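Local coordinates for ABC sugar (Ribose) transporter, periplasmic substrate-binding subunit (Rhodobacter sphaeroides, PDB 3L49), which probably binds a sugar in the periplasm as the substrate-binding subunit of an ABC transporter, at residues Q211-G225 and P236-P248. Numbering follows the deposited sequence.
Sequences QAAGRTDIRTYGVDG and PESPAGAVAAQQP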
ATOM      1  N   GLN A 211      -5.171  12.667 -19.587  1.00 25.06           N
ATOM      2  CA  GLN A 211      -6.391  12.677 -20.367  1.00 27.26           C
ATOM      3  C   GLN A 211      -6.791  14.106 -20.733  1.00 27.55           C
ATOM      4  O   GLN A 211      -7.021  14.409 -21.904  1.00 25.27           O
ATOM      5  CB  GLN A 211      -7.495  11.987 -19.573  1.00 25.94           C
ATOM      6  CG  GLN A 211      -8.533  11.330 -20.415  1.00 38.99           C
ATOM      7  CD  GLN A 211      -8.792   9.896 -19.998  1.00 47.84           C
ATOM      8  OE1 GLN A 211      -9.085   9.048 -20.841  1.00 45.46           O
ATOM      9  NE2 GLN A 211      -8.684   9.615 -18.698  1.00 37.92           N
ATOM     10  N   ALA A 212      -6.823  14.986 -19.735  1.00 27.50           N
ATOM     11  CA  ALA A 212      -7.111  16.405 -19.951  1.00 32.40           C
ATOM     12  C   ALA A 212      -6.073  17.107 -20.851  1.00 35.56           C
ATOM     13  O   ALA A 212      -6.394  18.098 -21.523  1.00 25.58           O
ATOM     14  CB  ALA A 212      -7.246  17.134 -18.615  1.00 29.95           C
ATOM     15  N   ALA A 213      -4.845  16.582 -20.874  1.00 23.05           N
ATOM     16  CA  ALA A 213      -3.784  17.134 -21.721  1.00 22.64           C
ATOM     17  C   ALA A 213      -3.842  16.571 -23.136  1.00 25.00           C
ATOM     18  O   ALA A 213      -3.135  17.042 -24.023  1.00 29.79           O
ATOM     19  CB  ALA A 213      -2.428  16.881 -21.102  1.00 19.19           C
ATOM     20  N   GLY A 214      -4.684  15.554 -23.331  1.00 39.09           N
ATOM     21  CA  GLY A 214      -4.842  14.882 -24.621  1.00 33.19           C
ATOM     22  C   GLY A 214      -3.692  13.968 -24.999  1.00 36.76           C
ATOM     23  O   GLY A 214      -3.558  13.593 -26.164  1.00 36.54           O
ATOM     24  N   ARG A 215      -2.868  13.606 -24.014  1.00 41.49           N
ATOM     25  CA  ARG A 215      -1.712  12.730 -24.214  1.00 41.61           C
ATOM     26  C   ARG A 215      -2.088  11.247 -24.122  1.00 48.98           C
ATOM     27  O   ARG A 215      -2.284  10.715 -23.023  1.00 46.99           O
ATOM     28  CB  ARG A 215      -0.616  13.037 -23.190  1.00 39.56           C
ATOM     29  CG  ARG A 215      -0.150  14.480 -23.145  1.00 34.55           C
ATOM     30  CD  ARG A 215       0.848  14.793 -24.240  1.00 38.22           C
ATOM     31  NE  ARG A 215       1.964  15.562 -23.692  1.00 55.24           N
ATOM     32  CZ  ARG A 215       3.204  15.099 -23.548  1.00 41.75           C
ATOM     33  NH1 ARG A 215       4.142  15.880 -23.020  1.00 34.09           N
ATOM     34  NH2 ARG A 215       3.510  13.864 -23.938  1.00 47.03           N
ATOM     35  N   THR A 216      -2.174  10.594 -25.283  1.00 55.08           N
ATOM     36  CA  THR A 216      -2.445   9.149 -25.381  1.00 61.47           C
ATOM     37  C   THR A 216      -1.167   8.292 -25.341  1.00 55.76           C
ATOM     38  O   THR A 216      -1.244   7.060 -25.367  1.00 60.10           O
ATOM     39  CB  THR A 216      -3.219   8.792 -26.685  1.00 66.57           C
ATOM     40  OG1 THR A 216      -2.549   9.372 -27.813  1.00 73.34           O
ATOM     41  CG2 THR A 216      -4.668   9.285 -26.641  1.00 61.38           C
ATOM     42  N   ASP A 217      -0.009   8.949 -25.265  1.00 46.79           N
ATOM     43  CA  ASP A 217       1.298   8.297 -25.423  1.00 44.58           C
ATOM     44  C   ASP A 217       2.036   7.973 -24.113  1.00 42.27           C
ATOM     45  O   ASP A 217       3.128   7.400 -24.135  1.00 46.82           O
ATOM     46  CB  ASP A 217       2.205   9.149 -26.328  1.00 43.33           C
ATOM     47  CG  ASP A 217       2.401  10.562 -25.801  1.00 53.44           C
ATOM     48  OD1 ASP A 217       1.418  11.338 -25.787  1.00 55.58           O
ATOM     49  OD2 ASP A 217       3.541  10.899 -25.409  1.00 47.31           O
ATOM     50  N   ILE A 218       1.451   8.354 -22.983  1.00 31.21           N
ATOM     51  CA  ILE A 218       2.043   8.075 -21.678  1.00 27.65           C
ATOM     52  C   ILE A 218       1.104   7.146 -20.918  1.00 29.41           C
ATOM     53  O   ILE A 218      -0.110   7.294 -21.009  1.00 32.05           O
ATOM     54  CB  ILE A 218       2.295   9.379 -20.878  1.00 26.40           C
ATOM     55  CG1 ILE A 218       3.208  10.319 -21.674  1.00 19.33           C
ATOM     56  CG2 ILE A 218       2.877   9.084 -19.486  1.00 17.81           C
ATOM     57  CD1 ILE A 218       3.286  11.726 -21.139  1.00 26.03           C
ATOM     58  N   ARG A 219       1.668   6.173 -20.203  1.00 28.28           N
ATOM     59  CA  ARG A 219       0.867   5.250 -19.413  0.50 27.56           C
ATOM     60  C   ARG A 219       1.212   5.353 -17.931  1.00 21.64           C
ATOM     61  O   ARG A 219       2.345   5.668 -17.570  1.00 26.72           O
ATOM     62  CB  ARG A 219       1.014   3.809 -19.924  0.50 31.56           C
ATOM     63  CG  ARG A 219       0.463   3.562 -21.338  0.50 35.61           C
ATOM     64  CD  ARG A 219      -1.066   3.556 -21.380  0.50 48.21           C
ATOM     65  NE  ARG A 219      -1.589   3.212 -22.704  0.50 50.87           N
ATOM     66  CZ  ARG A 219      -2.081   4.082 -23.584  0.50 49.08           C
ATOM     67  NH1 ARG A 219      -2.138   5.379 -23.303  0.50 49.54           N
ATOM     68  NH2 ARG A 219      -2.528   3.651 -24.753  0.50 51.34           N
ATOM     69  N   THR A 220       0.221   5.118 -17.072  1.00 20.21           N
ATOM     70  CA  THR A 220       0.431   5.168 -15.614  1.00 14.67           C
ATOM     71  C   THR A 220       0.374   3.779 -14.985  1.00 17.35           C
ATOM     72  O   THR A 220      -0.326   2.893 -15.479  1.00 21.69           O
ATOM     73  CB  THR A 220      -0.586   6.075 -14.877  1.00 16.14           C
ATOM     74  OG1 THR A 220      -1.903   5.520 -14.989  1.00 23.80           O
ATOM     75  CG2 THR A 220      -0.558   7.508 -15.416  1.00 19.99           C
ATOM     76  N   TYR A 221       1.114   3.600 -13.890  1.00 19.15           N
ATOM     77  CA  TYR A 221       1.255   2.305 -13.229  1.00 21.82           C
ATOM     78  C   TYR A 221       1.211   2.464 -11.728  1.00 20.47           C
ATOM     79  O   TYR A 221       1.908   3.310 -11.170  1.00 26.74           O
ATOM     80  CB  TYR A 221       2.575   1.633 -13.639  1.00 28.04           C
ATOM     81  CG  TYR A 221       2.680   1.417 -15.129  1.00 29.20           C
ATOM     82  CD1 TYR A 221       3.170   2.421 -15.958  1.00 10.62           C
ATOM     83  CD2 TYR A 221       2.239   0.231 -15.713  1.00 31.68           C
ATOM     84  CE1 TYR A 221       3.229   2.254 -17.323  1.00 21.21           C
ATOM     85  CE2 TYR A 221       2.297   0.050 -17.085  1.00 23.86           C
ATOM     86  CZ  TYR A 221       2.804   1.068 -17.878  1.00 29.94           C
ATOM     87  OH  TYR A 221       2.880   0.920 -19.229  1.00 39.98           O
ATOM     88  N   GLY A 222       0.411   1.633 -11.069  1.00 23.40           N
ATOM     89  CA  GLY A 222       0.302   1.687  -9.614  1.00 18.45           C
ATOM     90  C   GLY A 222      -0.118   0.363  -9.027  1.00 21.60           C
ATOM     91  O   GLY A 222      -0.213  -0.635  -9.738  1.00 25.24           O
ATOM     92  N   VAL A 223      -0.385   0.369  -7.724  1.00 18.55           N
ATOM     93  CA  VAL A 223      -0.636  -0.845  -6.956  1.00 21.63           C
ATOM     94  C   VAL A 223      -1.862  -0.637  -6.082  1.00 25.24           C
ATOM     95  O   VAL A 223      -1.989   0.418  -5.480  1.00 24.29           O
ATOM     96  CB  VAL A 223       0.563  -1.162  -6.021  1.00 23.91           C
ATOM     97  CG1 VAL A 223       0.204  -2.255  -5.004  1.00 25.47           C
ATOM     98  CG2 VAL A 223       1.821  -1.542  -6.810  1.00 20.88           C
ATOM     99  N   ASP A 224      -2.766  -1.622  -6.071  1.00 27.08           N
ATOM    100  CA  ASP A 224      -3.820  -1.843  -5.045  1.00 37.27           C
ATOM    101  C   ASP A 224      -5.044  -2.498  -5.635  1.00 32.99           C
ATOM    102  O   ASP A 224      -5.544  -3.475  -5.093  1.00 32.53           O
ATOM    103  CB  ASP A 224      -4.260  -0.585  -4.278  1.00 44.89           C
ATOM    104  CG  ASP A 224      -3.398  -0.313  -3.061  1.00 52.55           C
ATOM    105  OD1 ASP A 224      -2.472  -1.109  -2.807  1.00 48.13           O
ATOM    106  OD2 ASP A 224      -3.633   0.708  -2.382  1.00 53.02           O
ATOM    107  N   GLY A 225      -5.525  -1.947  -6.742  1.00 33.53           N
ATOM    108  CA  GLY A 225      -6.744  -2.432  -7.362  1.00 35.04           C
ATOM    109  C   GLY A 225      -7.986  -1.685  -6.904  1.00 37.60           C
ATOM    110  O   GLY A 225      -9.069  -2.276  -6.814  1.00 40.08           O
ATOM    111  N   PRO A 236      -9.934   1.128 -22.830  1.00 42.11           N
ATOM    112  CA  PRO A 236      -8.916   1.319 -23.880  1.00 33.80           C
ATOM    113  C   PRO A 236      -8.638   2.772 -24.297  1.00 31.35           C
ATOM    114  O   PRO A 236      -7.660   3.019 -25.004  1.00 20.17           O
ATOM    115  CB  PRO A 236      -9.481   0.528 -25.064  1.00 38.54           C
ATOM    116  CG  PRO A 236     -10.952   0.488 -24.828  1.00 43.91           C
ATOM    117  CD  PRO A 236     -11.121   0.414 -23.345  1.00 34.96           C
ATOM    118  N   GLU A 237      -9.484   3.709 -23.872  1.00 35.74           N
ATOM    119  CA  GLU A 237      -9.319   5.127 -24.201  1.00 41.73           C
ATOM    120  C   GLU A 237      -8.445   5.808 -23.160  1.00 43.25           C
ATOM    121  O   GLU A 237      -7.845   6.855 -23.419  1.00 44.92           O
ATOM    122  CB  GLU A 237     -10.677   5.842 -24.244  1.00 51.59           C
ATOM    123  CG  GLU A 237     -11.803   5.108 -24.985  1.00 67.70           C
ATOM    124  CD  GLU A 237     -11.687   5.183 -26.504  1.00 85.08           C
ATOM    125  OE1 GLU A 237     -10.925   6.031 -27.022  1.00 87.85           O
ATOM    126  OE2 GLU A 237     -12.373   4.388 -27.184  1.00 89.13           O
ATOM    127  N   SER A 238      -8.391   5.207 -21.974  1.00 39.16           N
ATOM    128  CA  SER A 238      -7.681   5.769 -20.833  1.00 34.33           C
ATOM    129  C   SER A 238      -6.203   5.396 -20.846  1.00 32.69           C
ATOM    130  O   SER A 238      -5.854   4.261 -21.169  1.00 32.07           O
ATOM    131  CB  SER A 238      -8.335   5.295 -19.532  1.00 30.10           C
ATOM    132  OG  SER A 238      -7.490   5.485 -18.416  1.00 30.55           O
ATOM    133  N   PRO A 239      -5.326   6.355 -20.498  1.00 34.65           N
ATOM    134  CA  PRO A 239      -3.892   6.081 -20.354  1.00 34.03           C
ATOM    135  C   PRO A 239      -3.459   5.337 -19.072  1.00 32.79           C
ATOM    136  O   PRO A 239      -2.281   5.345 -18.742  1.00 36.79           O
ATOM    137  CB  PRO A 239      -3.266   7.480 -20.400  1.00 35.65           C
ATOM    138  CG  PRO A 239      -4.307   8.388 -19.890  1.00 34.93           C
ATOM    139  CD  PRO A 239      -5.636   7.783 -20.284  1.00 34.81           C
ATOM    140  N   ALA A 240      -4.378   4.698 -18.356  1.00 31.55           N
ATOM    141  CA  ALA A 240      -3.975   3.858 -17.230  1.00 27.74           C
ATOM    142  C   ALA A 240      -3.438   2.534 -17.763  1.00 21.13           C
ATOM    143  O   ALA A 240      -4.139   1.829 -18.479  1.00 31.73           O
ATOM    144  CB  ALA A 240      -5.129   3.637 -16.279  1.00 19.68           C
ATOM    145  N   GLY A 241      -2.190   2.212 -17.408  1.00 27.97           N
ATOM    146  CA  GLY A 241      -1.432   1.130 -18.047  1.00 24.51           C
ATOM    147  C   GLY A 241      -1.450  -0.247 -17.400  1.00 25.00           C
ATOM    148  O   GLY A 241      -1.551  -1.251 -18.105  1.00 32.01           O
ATOM    149  N   ALA A 242      -1.319  -0.298 -16.071  1.00 24.59           N
ATOM    150  CA  ALA A 242      -1.391  -1.556 -15.314  1.00 22.83           C
ATOM    151  C   ALA A 242      -1.549  -1.323 -13.822  1.00 26.12           C
ATOM    152  O   ALA A 242      -1.142  -0.292 -13.295  1.00 29.79           O
ATOM    153  CB  ALA A 242      -0.159  -2.456 -15.577  1.00 29.36           C
ATOM    154  N   VAL A 243      -2.134  -2.304 -13.146  1.00 28.87           N
ATOM    155  CA  VAL A 243      -2.333  -2.240 -11.705  1.00 28.58           C
ATOM    156  C   VAL A 243      -2.087  -3.606 -11.066  1.00 29.42           C
ATOM    157  O   VAL A 243      -2.508  -4.635 -11.595  1.00 35.37           O
ATOM    158  CB  VAL A 243      -3.734  -1.645 -11.340  1.00 23.81           C
ATOM    159  CG1 VAL A 243      -4.890  -2.509 -11.863  1.00 29.84           C
ATOM    160  CG2 VAL A 243      -3.859  -1.417  -9.855  1.00 24.60           C
ATOM    161  N   ALA A 244      -1.369  -3.612  -9.950  1.00 31.07           N
ATOM    162  CA  ALA A 244      -1.234  -4.806  -9.130  1.00 26.25           C
ATOM    163  C   ALA A 244      -2.419  -4.887  -8.169  1.00 25.60           C
ATOM    164  O   ALA A 244      -2.446  -4.203  -7.145  1.00 26.25           O
ATOM    165  CB  ALA A 244       0.081  -4.784  -8.374  1.00 20.06           C
ATOM    166  N   ALA A 245      -3.403  -5.714  -8.509  1.00 26.36           N
ATOM    167  CA  ALA A 245      -4.627  -5.800  -7.720  1.00 16.97           C
ATOM    168  C   ALA A 245      -4.506  -6.734  -6.522  1.00 32.27           C
ATOM    169  O   ALA A 245      -4.378  -7.946  -6.688  1.00 36.01           O
ATOM    170  CB  ALA A 245      -5.777  -6.214  -8.588  1.00 23.71           C
ATOM    171  N   GLN A 246      -4.584  -6.156  -5.320  1.00 27.15           N
ATOM    172  CA  GLN A 246      -4.443  -6.888  -4.064  1.00 23.72           C
ATOM    173  C   GLN A 246      -5.787  -7.310  -3.477  1.00 27.16           C
ATOM    174  O   GLN A 246      -6.836  -6.905  -3.960  1.00 24.36           O
ATOM    175  CB  GLN A 246      -3.743  -6.013  -3.031  1.00 23.26           C
ATOM    176  CG  GLN A 246      -2.325  -5.592  -3.363  1.00 24.64           C
ATOM    177  CD  GLN A 246      -1.716  -4.834  -2.215  1.00 25.81           C
ATOM    178  OE1 GLN A 246      -1.070  -5.417  -1.347  1.00 30.03           O
ATOM    179  NE2 GLN A 246      -1.969  -3.532  -2.167  1.00 25.27           N
ATOM    180  N   GLN A 247      -5.748  -8.103  -2.407  1.00 29.08           N
ATOM    181  CA  GLN A 247      -6.965  -8.487  -1.688  1.00 30.92           C
ATOM    182  C   GLN A 247      -6.959  -8.030  -0.218  1.00 24.95           C
ATOM    183  O   GLN A 247      -6.715  -8.856   0.675  1.00 22.94           O
ATOM    184  CB  GLN A 247      -7.164 -10.003  -1.766  1.00 30.67           C
ATOM    185  CG  GLN A 247      -7.312 -10.558  -3.175  1.00 36.84           C
ATOM    186  CD  GLN A 247      -6.939 -12.024  -3.270  1.00 41.91           C
ATOM    187  OE1 GLN A 247      -7.051 -12.774  -2.299  1.00 44.20           O
ATOM    188  NE2 GLN A 247      -6.502 -12.446  -4.450  1.00 40.17           N
ATOM    189  N   PRO A 248      -7.209  -6.719   0.042  1.00 25.53           N
ATOM    190  CA  PRO A 248      -7.217  -6.205   1.424  1.00 20.96           C
ATOM    191  C   PRO A 248      -8.197  -6.911   2.362  1.00 21.30           C
ATOM    192  O   PRO A 248      -7.859  -7.144   3.523  1.00 20.24           O
ATOM    193  CB  PRO A 248      -7.600  -4.729   1.255  1.00 23.14           C
ATOM    194  CG  PRO A 248      -8.192  -4.628  -0.105  1.00 31.33           C
ATOM    195  CD  PRO A 248      -7.441  -5.623  -0.917  1.00 26.82           C
TER
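Strands 219-222 and 240-245 are the parallel partners of a beta-alpha-beta unit in this periplasmic binding protein, joined through helix 227-234 as the crossover. T220 N donates to P239 O at 3.0 Å, and beyond it a beta bulge shifts the register: T220 O accepts from G241 N at 2.8 Å and, weakly, from A242 N. G241 suits the bulge because a CB there would run into the Y221 ring and T220 O. Chi1 of Y221 (-59°) turns its ring toward 240-245, where the edge meets the small methyl of A242, A242 CB to Y221 CD2 3.6 Å; Y221 OH is hydrogen-bonded to D121. Upstream, the compact P239 ring fits against I218 O, P239 CB to I218 O 3.2 Å, and R219 NH1 comes to P239 CA at 3.5 Å. At the other end, D224 N bonds A244 O at 2.8 Å and Q246 N donates to D224 O from above the plane of that carbonyl. D224 OD1 and Q246 NE2 come within 2.6 Å, the carboxylate and amide planes 24° apart; NE2 also hydrogen-bonds an unidentified bound molecule, and S105 holds Q246 OE1. The pair lies between strands 194-197 and 271-280, with F229 of helix 227-234 against T220, A240 and V243.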